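Local structure of sialyltransferase 0160 (Photobacterium damselae, 4R84) at residues A[243-257]-A[299-312]. The protein transfers sialic acid from the donor CMP-Neu5Ac to acceptor sugars, as a glycosyltransferase of the GT-B structural group. Numbering follows the deposited sequence.
Sequences LYQWKDTPNKIETLE and YLDVEANLHDLRDY
Lys252 brings its ammonium group between 243-257 and 299-312, where NZ forms a salt bridge with Asp308 OD2 at 2.6 Å, on the syn lone pair of the carboxylate, and donates to the carbonyl O of Asn305 at 2.8 Å. A third bond, from NZ to Lys247 O at 3.1 Å, ties it back to the 246-249 turn. The chain bends at its last torsion (chi4 -71°) to reach these oxygens, while CD lies over one face of the Trp246 ring, offset toward the rim. A water donates to Asp308 OD2 and accepts from Ile253 N.

Beside this polar cluster, Leu309 is a knob among Leu243, Trp246, Ile253 and Leu256; its CD2 meets Leu243 CD2 at 3.5 Å. The Tyr312 ring takes Ile253 CG2, Leu256 CD1 and Glu257 CG, and its OH is hydrogen-bonded to Asn283 OD1. Leu243 CB meets the edge of the Tyr299 ring, and Leu243 also packs on Phe294 of strand 290-294 in the large mixed sheet.

The axes of the short helical segments 252-257 and 307-312 approach to 10.3 Å, their N-to-C directions 31° apart. The buried lysine, gripped by one carboxylate and two carbonyls, thus probably keeps its charge and links its own helix and the 246-249 turn to 304-306 and helix 307-312.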
loop_
_atom_site.group_PDB
_atom_site.type_symbol
_atom_site.label_atom_id
_atom_site.label_comp_id
_atom_site.label_asym_id
_atom_site.label_seq_id
_atom_site.Cartn_x
_atom_site.Cartn_y
_atom_site.Cartn_z
ATOM N N LEU A 243 -17.820 -3.125 -7.823
ATOM C CA LEU A 243 -18.823 -2.752 -6.833
ATOM C C LEU A 243 -20.072 -2.197 -7.524
ATOM O O LEU A 243 -21.197 -2.538 -7.160
ATOM C CB LEU A 243 -18.244 -1.734 -5.839
ATOM C CG LEU A 243 -17.379 -2.347 -4.715
ATOM C CD1 LEU A 243 -16.613 -1.258 -3.987
ATOM C CD2 LEU A 243 -18.248 -3.148 -3.753
ATOM N N TYR A 244 -19.861 -1.357 -8.530
ATOM C CA TYR A 244 -20.966 -0.802 -9.305
ATOM C C TYR A 244 -21.827 -1.902 -9.927
ATOM O O TYR A 244 -23.058 -1.853 -9.871
ATOM C CB TYR A 244 -20.422 0.111 -10.396
ATOM C CG TYR A 244 -21.484 0.669 -11.305
ATOM C CD1 TYR A 244 -22.159 1.832 -10.975
ATOM C CD2 TYR A 244 -21.815 0.029 -12.497
ATOM C CE1 TYR A 244 -23.153 2.349 -11.812
ATOM C CE2 TYR A 244 -22.790 0.534 -13.326
ATOM C CZ TYR A 244 -23.451 1.695 -12.982
ATOM O OH TYR A 244 -24.420 2.192 -13.823
ATOM N N GLN A 245 -21.170 -2.894 -10.521
ATOM C CA GLN A 245 -21.870 -3.960 -11.212
ATOM C C GLN A 245 -22.579 -4.898 -10.248
ATOM O O GLN A 245 -23.491 -5.624 -10.642
ATOM C CB GLN A 245 -20.890 -4.736 -12.097
ATOM C CG GLN A 245 -20.420 -3.947 -13.315
ATOM C CD GLN A 245 -19.268 -4.609 -14.060
ATOM O OE1 GLN A 245 -18.473 -5.349 -13.481
ATOM N NE2 GLN A 245 -19.182 -4.348 -15.359
ATOM N N TRP A 246 -22.184 -4.852 -8.978
ATOM C CA TRP A 246 -22.672 -5.781 -7.957
ATOM C C TRP A 246 -23.737 -5.160 -7.037
ATOM O O TRP A 246 -24.467 -5.880 -6.346
ATOM C CB TRP A 246 -21.461 -6.274 -7.139
ATOM C CG TRP A 246 -21.742 -7.069 -5.909
ATOM C CD1 TRP A 246 -21.953 -8.417 -5.824
ATOM C CD2 TRP A 246 -21.768 -6.572 -4.570
ATOM N NE1 TRP A 246 -22.138 -8.781 -4.508
ATOM C CE2 TRP A 246 -22.025 -7.664 -3.720
ATOM C CE3 TRP A 246 -21.616 -5.302 -4.010
ATOM C CZ2 TRP A 246 -22.137 -7.522 -2.338
ATOM C CZ3 TRP A 246 -21.728 -5.162 -2.656
ATOM C CH2 TRP A 246 -21.985 -6.267 -1.825
ATOM N N LYS A 247 -23.839 -3.832 -7.044
ATOM C CA LYS A 247 -24.570 -3.113 -5.998
ATOM C C LYS A 247 -26.072 -3.409 -5.983
ATOM O O LYS A 247 -26.722 -3.253 -4.945
ATOM C CB LYS A 247 -24.340 -1.600 -6.121
ATOM C CG LYS A 247 -24.940 -0.919 -7.362
ATOM C CD LYS A 247 -24.675 0.589 -7.313
ATOM C CE LYS A 247 -25.075 1.312 -8.601
ATOM N NZ LYS A 247 -26.502 1.070 -8.963
ATOM N N ASP A 248 -26.618 -3.844 -7.116
ATOM C CA ASP A 248 -28.054 -4.101 -7.189
ATOM C C ASP A 248 -28.404 -5.578 -7.036
ATOM O O ASP A 248 -29.573 -5.947 -7.104
ATOM C CB ASP A 248 -28.613 -3.567 -8.512
ATOM C CG ASP A 248 -28.419 -2.070 -8.661
ATOM O OD1 ASP A 248 -28.714 -1.339 -7.692
ATOM O OD2 ASP A 248 -27.961 -1.626 -9.736
ATOM N N THR A 249 -27.393 -6.415 -6.798
ATOM C CA THR A 249 -27.602 -7.848 -6.625
ATOM C C THR A 249 -28.520 -8.131 -5.437
ATOM O O THR A 249 -28.269 -7.660 -4.331
ATOM C CB THR A 249 -26.260 -8.582 -6.425
ATOM O OG1 THR A 249 -25.396 -8.310 -7.534
ATOM C CG2 THR A 249 -26.479 -10.075 -6.322
ATOM N N PRO A 250 -29.588 -8.912 -5.661
ATOM C CA PRO A 250 -30.547 -9.200 -4.587
ATOM C C PRO A 250 -29.933 -10.010 -3.450
ATOM O O PRO A 250 -29.182 -10.952 -3.705
ATOM C CB PRO A 250 -31.645 -10.001 -5.300
ATOM C CG PRO A 250 -30.959 -10.603 -6.479
ATOM C CD PRO A 250 -29.966 -9.567 -6.924
ATOM N N ASN A 251 -30.253 -9.626 -2.218
ATOM C CA ASN A 251 -29.816 -10.345 -1.026
ATOM C C ASN A 251 -28.301 -10.435 -0.919
ATOM O O ASN A 251 -27.784 -11.432 -0.415
ATOM C CB ASN A 251 -30.388 -11.766 -1.023
ATOM C CG ASN A 251 -31.824 -11.821 -1.489
ATOM O OD1 ASN A 251 -32.675 -11.062 -1.020
ATOM N ND2 ASN A 251 -32.098 -12.704 -2.444
ATOM N N LYS A 252 -27.593 -9.411 -1.391
ATOM C CA LYS A 252 -26.148 -9.541 -1.586
ATOM C C LYS A 252 -25.352 -9.669 -0.278
ATOM O O LYS A 252 -24.375 -10.413 -0.229
ATOM C CB LYS A 252 -25.606 -8.367 -2.418
ATOM C CG LYS A 252 -25.861 -6.986 -1.846
ATOM C CD LYS A 252 -25.336 -5.907 -2.797
ATOM C CE LYS A 252 -25.281 -4.534 -2.134
ATOM N NZ LYS A 252 -26.651 -3.964 -1.896
ATOM N N ILE A 253 -25.749 -8.956 0.774
ATOM C CA ILE A 253 -25.030 -9.076 2.047
ATOM C C ILE A 253 -25.343 -10.424 2.701
ATOM O O ILE A 253 -24.459 -11.064 3.266
ATOM C CB ILE A 253 -25.350 -7.922 3.014
ATOM C CG1 ILE A 253 -24.844 -6.606 2.431
ATOM C CG2 ILE A 253 -24.711 -8.158 4.372
ATOM C CD1 ILE A 253 -23.394 -6.647 1.993
ATOM N N GLU A 254 -26.596 -10.857 2.613
ATOM C CA GLU A 254 -26.968 -12.179 3.105
ATOM C C GLU A 254 -26.144 -13.268 2.424
ATOM O O GLU A 254 -25.694 -14.223 3.065
ATOM C CB GLU A 254 -28.454 -12.440 2.870
ATOM C CG GLU A 254 -28.957 -13.729 3.476
ATOM C CD GLU A 254 -30.419 -13.968 3.165
ATOM O OE1 GLU A 254 -31.167 -12.973 3.062
ATOM O OE2 GLU A 254 -30.814 -15.143 3.004
ATOM N N THR A 255 -25.937 -13.115 1.121
ATOM C CA THR A 255 -25.112 -14.064 0.388
ATOM C C THR A 255 -23.665 -13.991 0.894
ATOM O O THR A 255 -23.030 -15.030 1.111
ATOM C CB THR A 255 -25.183 -13.806 -1.119
ATOM O OG1 THR A 255 -26.547 -13.929 -1.544
ATOM C CG2 THR A 255 -24.338 -14.816 -1.876
ATOM N N LEU A 256 -23.161 -12.777 1.118
ATOM C CA LEU A 256 -21.816 -12.599 1.673
ATOM C C LEU A 256 -21.646 -13.341 2.992
ATOM O O LEU A 256 -20.707 -14.129 3.160
ATOM C CB LEU A 256 -21.504 -11.123 1.913
ATOM C CG LEU A 256 -20.932 -10.286 0.784
ATOM C CD1 LEU A 256 -20.399 -8.978 1.338
ATOM C CD2 LEU A 256 -19.852 -11.060 0.055
ATOM N N GLU A 257 -22.567 -13.088 3.916
ATOM C CA GLU A 257 -22.560 -13.732 5.223
ATOM C C GLU A 257 -22.581 -15.241 5.098
ATOM O O GLU A 257 -21.880 -15.944 5.825
ATOM C CB GLU A 257 -23.769 -13.276 6.044
ATOM C CG GLU A 257 -23.595 -11.948 6.757
ATOM C CD GLU A 257 -24.888 -11.378 7.278
ATOM O OE1 GLU A 257 -25.955 -12.015 7.084
ATOM O OE2 GLU A 257 -24.864 -10.279 7.906
ATOM N N TYR A 299 -17.208 6.107 -1.438
ATOM C CA TYR A 299 -18.084 5.459 -2.401
ATOM C C TYR A 299 -19.141 4.652 -1.653
ATOM O O TYR A 299 -20.289 4.584 -2.080
ATOM C CB TYR A 299 -17.296 4.565 -3.376
ATOM C CG TYR A 299 -18.150 4.004 -4.486
ATOM C CD1 TYR A 299 -18.974 4.843 -5.230
ATOM C CD2 TYR A 299 -18.112 2.657 -4.826
ATOM C CE1 TYR A 299 -19.760 4.352 -6.252
ATOM C CE2 TYR A 299 -18.885 2.160 -5.856
ATOM C CZ TYR A 299 -19.715 3.014 -6.564
ATOM O OH TYR A 299 -20.513 2.551 -7.584
ATOM N N LEU A 300 -18.767 4.081 -0.507
ATOM C CA LEU A 300 -19.703 3.299 0.290
ATOM C C LEU A 300 -20.776 4.185 0.940
ATOM O O LEU A 300 -21.800 3.679 1.402
ATOM C CB LEU A 300 -18.964 2.516 1.380
ATOM C CG LEU A 300 -17.919 1.526 0.877
ATOM C CD1 LEU A 300 -17.189 0.907 2.080
ATOM C CD2 LEU A 300 -18.552 0.461 0.005
ATOM N N ASP A 301 -20.513 5.492 0.994
ATOM C CA ASP A 301 -21.465 6.478 1.521
ATOM C C ASP A 301 -22.356 7.039 0.420
ATOM O O ASP A 301 -23.581 7.069 0.557
ATOM C CB ASP A 301 -20.736 7.645 2.201
ATOM C CG ASP A 301 -19.959 7.222 3.433
ATOM O OD1 ASP A 301 -20.459 6.367 4.190
ATOM O OD2 ASP A 301 -18.846 7.755 3.640
ATOM N N VAL A 302 -21.736 7.520 -0.655
ATOM C CA VAL A 302 -22.491 8.243 -1.693
ATOM C C VAL A 302 -23.358 7.320 -2.544
ATOM O O VAL A 302 -24.367 7.751 -3.098
ATOM C CB VAL A 302 -21.568 9.060 -2.630
ATOM C CG1 VAL A 302 -20.792 10.099 -1.831
ATOM C CG2 VAL A 302 -20.620 8.154 -3.402
ATOM N N GLU A 303 -22.982 6.055 -2.648
ATOM C CA GLU A 303 -23.798 5.099 -3.381
ATOM C C GLU A 303 -24.740 4.369 -2.435
ATOM O O GLU A 303 -24.332 3.482 -1.693
ATOM C CB GLU A 303 -22.912 4.122 -4.163
ATOM C CG GLU A 303 -23.686 3.015 -4.826
ATOM C CD GLU A 303 -24.816 3.553 -5.695
ATOM O OE1 GLU A 303 -24.538 4.237 -6.699
ATOM O OE2 GLU A 303 -25.991 3.292 -5.357
ATOM N N ALA A 304 -26.020 4.742 -2.472
ATOM C CA ALA A 304 -26.957 4.284 -1.452
ATOM C C ALA A 304 -27.108 2.771 -1.421
ATOM O O ALA A 304 -27.355 2.202 -0.356
ATOM C CB ALA A 304 -28.315 4.938 -1.648
ATOM N N ASN A 305 -26.930 2.112 -2.566
ATOM C CA ASN A 305 -27.062 0.658 -2.604
ATOM C C ASN A 305 -25.825 -0.070 -2.066
ATOM O O ASN A 305 -25.754 -1.296 -2.137
ATOM C CB ASN A 305 -27.342 0.175 -4.024
ATOM C CG ASN A 305 -28.788 0.416 -4.441
ATOM O OD1 ASN A 305 -29.705 0.272 -3.640
ATOM N ND2 ASN A 305 -28.991 0.786 -5.699
ATOM N N LEU A 306 -24.867 0.682 -1.536
ATOM C CA LEU A 306 -23.692 0.082 -0.905
ATOM C C LEU A 306 -23.649 0.355 0.595
ATOM O O LEU A 306 -22.678 -0.002 1.271
ATOM C CB LEU A 306 -22.398 0.597 -1.549
ATOM C CG LEU A 306 -22.104 0.092 -2.964
ATOM C CD1 LEU A 306 -20.804 0.688 -3.477
ATOM C CD2 LEU A 306 -22.067 -1.437 -3.063
ATOM N N HIS A 307 -24.691 0.994 1.116
ATOM C CA HIS A 307 -24.768 1.250 2.551
ATOM C C HIS A 307 -24.751 -0.060 3.333
ATOM O O HIS A 307 -24.208 -0.127 4.439
ATOM C CB HIS A 307 -26.025 2.050 2.884
ATOM C CG HIS A 307 -25.933 3.492 2.503
ATOM N ND1 HIS A 307 -26.962 4.386 2.712
ATOM C CD2 HIS A 307 -24.942 4.193 1.903
ATOM C CE1 HIS A 307 -26.602 5.579 2.272
ATOM N NE2 HIS A 307 -25.380 5.489 1.777
ATOM N N ASP A 308 -25.344 -1.105 2.755
ATOM C CA ASP A 308 -25.381 -2.398 3.423
ATOM C C ASP A 308 -23.977 -3.018 3.478
ATOM O O ASP A 308 -23.618 -3.661 4.474
ATOM C CB ASP A 308 -26.381 -3.338 2.739
ATOM C CG ASP A 308 -26.114 -3.527 1.251
ATOM O OD1 ASP A 308 -25.210 -2.862 0.692
ATOM O OD2 ASP A 308 -26.850 -4.329 0.632
ATOM N N LEU A 309 -23.180 -2.813 2.431
ATOM C CA LEU A 309 -21.789 -3.269 2.462
ATOM C C LEU A 309 -20.969 -2.437 3.450
ATOM O O LEU A 309 -20.158 -2.980 4.216
ATOM C CB LEU A 309 -21.166 -3.214 1.064
ATOM C CG LEU A 309 -19.688 -3.631 1.066
ATOM C CD1 LEU A 309 -19.531 -5.082 1.518
ATOM C CD2 LEU A 309 -19.055 -3.434 -0.315
ATOM N N ARG A 310 -21.205 -1.127 3.456
ATOM C CA ARG A 310 -20.555 -0.232 4.414
ATOM C C ARG A 310 -20.730 -0.724 5.847
ATOM O O ARG A 310 -19.759 -0.807 6.631
ATOM C CB ARG A 310 -21.136 1.178 4.300
ATOM C CG ARG A 310 -20.516 2.171 5.258
ATOM C CD ARG A 310 -21.292 3.454 5.264
ATOM N NE ARG A 310 -22.694 3.233 5.627
ATOM C CZ ARG A 310 -23.642 4.151 5.493
ATOM N NH1 ARG A 310 -23.335 5.338 4.987
ATOM N NH2 ARG A 310 -24.893 3.878 5.840
ATOM N N ASP A 311 -21.962 -1.087 6.170
ATOM C CA ASP A 311 -22.278 -1.588 7.504
ATOM C C ASP A 311 -21.629 -2.941 7.756
ATOM O O ASP A 311 -21.159 -3.210 8.861
ATOM C CB ASP A 311 -23.790 -1.691 7.694
ATOM C CG ASP A 311 -24.472 -0.336 7.681
ATOM O OD1 ASP A 311 -23.779 0.680 7.914
ATOM O OD2 ASP A 311 -25.697 -0.286 7.436
ATOM N N TYR A 312 -21.590 -3.772 6.719
ATOM C CA TYR A 312 -21.027 -5.120 6.811
ATOM C C TYR A 312 -19.528 -5.087 7.055
ATOM O O TYR A 312 -18.994 -5.926 7.782
ATOM C CB TYR A 312 -21.319 -5.911 5.530
ATOM C CG TYR A 312 -20.906 -7.366 5.586
ATOM C CD1 TYR A 312 -21.606 -8.272 6.367
ATOM C CD2 TYR A 312 -19.811 -7.833 4.861
ATOM C CE1 TYR A 312 -21.238 -9.600 6.425
ATOM C CE2 TYR A 312 -19.435 -9.161 4.905
ATOM C CZ TYR A 312 -20.159 -10.047 5.690
ATOM O OH TYR A 312 -19.808 -11.377 5.756
HETATM O O HOH W 1 -28.227 -6.832 1.204
#